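Local coordinates for phosphoinositol-specific phospholipase C (Pseudomonas sp., PDB 5FYP), which probably cleaves phosphoinositides in a calcium-dependent reaction, as a bacterial phosphoinositide-specific phospholipase C, at residues R131-F136 / A200-S205. Numbering follows the deposited sequence.
Sequences RTPKDF and AEARTS. With SO4 (sulfate ion), chain E.
P133, in the first turn of helix 133-144, meets the last turn of helix 193-203 at A202 and R203. Two of its ring carbons do the touching: P133 CB lies 3.8 Å from A202 CB, and CG is only slightly farther from the same methyl. P133 CB also packs against R203 CG and CD, so the proline sits against the start of the arginine chain. Both helices follow strands of one sheet, 114-120 and 184-189, which run parallel and side by side, and their packing, the N-terminal end of one against the C-terminal end of the other, is consistent with two outer helices of a TIM-barrel-type fold. K134 comes next, and R203 CD lies 3.7 Å from K134 N. With its CG anti to the backbone N (chi1 180°), the lysine crosses the arginine at a slant: K134 CB and CG lie over one face of the R203 guanidinium, CG toward its rim, and K134 CD is 3.9 Å from R203 NH1. Bends at chi2 and chi3 (-50° and -57°) fold the R203 chain back against the first helix turn. The guanidinium is fixed there by a salt bridge from R203 NE to D137 and by two nearly straight bonds to a sulfate, probably from the crystallisation liquor: R203 NH1 to sulfate O1 (2.9 Å) and R203 NH2 to sulfate O3 (2.8 Å). K134 NZ forms a salt bridge with E138 and stays 6.2 Å from R203 NH1; these acidic partners and the sulfate probably offset the like charges. D135 sets off away from helix 193-203, and its carboxylate closes a capping box on T132, the N-cap residue: T132 OG1 accepts from D135 N (3.1 Å), while T132 N donates to the anti lone pair of D135 OD2 (3.0 Å).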
# COMPACT_ATOMS: atom_id res chain seq x y z
N ARG A 131 5.48 2.34 20.01
CA ARG A 131 5.16 1.76 18.68
C ARG A 131 3.65 1.47 18.57
O ARG A 131 3.23 0.43 18.06
CB ARG A 131 6.02 0.52 18.41
CG ARG A 131 7.51 0.83 18.32
CD ARG A 131 8.31 -0.40 17.89
NE ARG A 131 8.09 -1.50 18.83
CZ ARG A 131 8.75 -1.67 19.96
NH1 ARG A 131 9.81 -0.92 20.26
NH2 ARG A 131 8.42 -2.64 20.79
N THR A 132 2.86 2.43 19.00
CA THR A 132 1.41 2.39 18.85
C THR A 132 1.01 2.85 17.44
O THR A 132 1.82 3.40 16.71
CB THR A 132 0.74 3.33 19.86
OG1 THR A 132 1.03 4.68 19.50
CG2 THR A 132 1.15 3.03 21.30
N PRO A 133 -0.27 2.68 17.08
CA PRO A 133 -0.78 3.30 15.84
C PRO A 133 -0.44 4.79 15.74
O PRO A 133 -0.08 5.25 14.66
CB PRO A 133 -2.27 3.01 15.91
CG PRO A 133 -2.31 1.67 16.58
CD PRO A 133 -1.27 1.77 17.66
N LYS A 134 -0.60 5.53 16.83
CA LYS A 134 -0.28 6.94 16.81
C LYS A 134 1.22 7.20 16.51
O LYS A 134 1.56 8.08 15.73
CB LYS A 134 -0.68 7.60 18.12
CG LYS A 134 -0.39 9.09 18.22
CD LYS A 134 -1.28 9.68 19.30
CE LYS A 134 -0.95 11.10 19.70
NZ LYS A 134 0.48 11.32 20.07
N ASP A 135 2.09 6.40 17.14
CA ASP A 135 3.53 6.53 16.88
C ASP A 135 3.85 6.24 15.41
O ASP A 135 4.70 6.90 14.83
CB ASP A 135 4.35 5.62 17.77
CG ASP A 135 4.23 5.96 19.24
OD1 ASP A 135 4.55 7.10 19.60
OD2 ASP A 135 3.78 5.09 20.02
N PHE A 136 3.18 5.25 14.84
CA PHE A 136 3.36 4.92 13.43
C PHE A 136 2.93 6.07 12.53
O PHE A 136 3.68 6.45 11.63
CB PHE A 136 2.62 3.62 13.17
CG PHE A 136 2.85 3.04 11.81
CD1 PHE A 136 4.07 2.47 11.50
CD2 PHE A 136 1.83 3.02 10.87
CE1 PHE A 136 4.30 1.87 10.29
CE2 PHE A 136 2.04 2.40 9.64
CZ PHE A 136 3.30 1.87 9.37
N ALA A 200 -7.33 1.22 12.88
CA ALA A 200 -8.43 2.10 12.51
C ALA A 200 -9.20 2.59 13.73
O ALA A 200 -9.64 3.74 13.77
CB ALA A 200 -9.36 1.41 11.52
N GLU A 201 -9.39 1.73 14.73
CA GLU A 201 -10.06 2.17 15.96
C GLU A 201 -9.26 3.24 16.69
O GLU A 201 -9.83 4.15 17.26
CB GLU A 201 -10.36 0.96 16.85
CG GLU A 201 -11.49 0.16 16.25
CD GLU A 201 -12.32 -0.62 17.19
OE1 GLU A 201 -11.82 -0.87 18.33
OE2 GLU A 201 -13.45 -0.95 16.71
N ALA A 202 -7.95 3.13 16.64
CA ALA A 202 -7.08 4.11 17.31
C ALA A 202 -7.05 5.46 16.57
O ALA A 202 -7.07 6.50 17.21
CB ALA A 202 -5.68 3.56 17.44
N ARG A 203 -6.98 5.42 15.25
CA ARG A 203 -6.70 6.62 14.46
C ARG A 203 -7.92 7.27 13.83
O ARG A 203 -7.87 8.44 13.48
CB ARG A 203 -5.64 6.33 13.39
CG ARG A 203 -4.31 5.79 13.94
CD ARG A 203 -3.73 6.59 15.08
NE ARG A 203 -3.52 7.99 14.70
CZ ARG A 203 -3.72 9.04 15.50
NH1 ARG A 203 -4.15 8.90 16.76
NH2 ARG A 203 -3.56 10.25 15.03
N THR A 204 -8.98 6.48 13.61
CA THR A 204 -10.22 6.91 12.97
C THR A 204 -9.92 7.80 11.76
O THR A 204 -9.11 7.43 10.90
CB THR A 204 -11.24 7.44 13.99
OG1 THR A 204 -10.75 8.63 14.62
CG2 THR A 204 -11.58 6.38 15.01
N SER A 205 -10.54 8.97 11.67
CA SER A 205 -10.40 9.83 10.48
C SER A 205 -9.04 10.51 10.38
O SER A 205 -8.73 11.09 9.34
CB SER A 205 -11.48 10.91 10.47
OG SER A 205 -11.35 11.74 11.61
S SO4 E . -4.32 12.67 17.88
O1 SO4 E . -4.86 11.30 18.21
O2 SO4 E . -3.43 13.07 19.01
O3 SO4 E . -3.52 12.60 16.62
O4 SO4 E . -5.38 13.74 17.90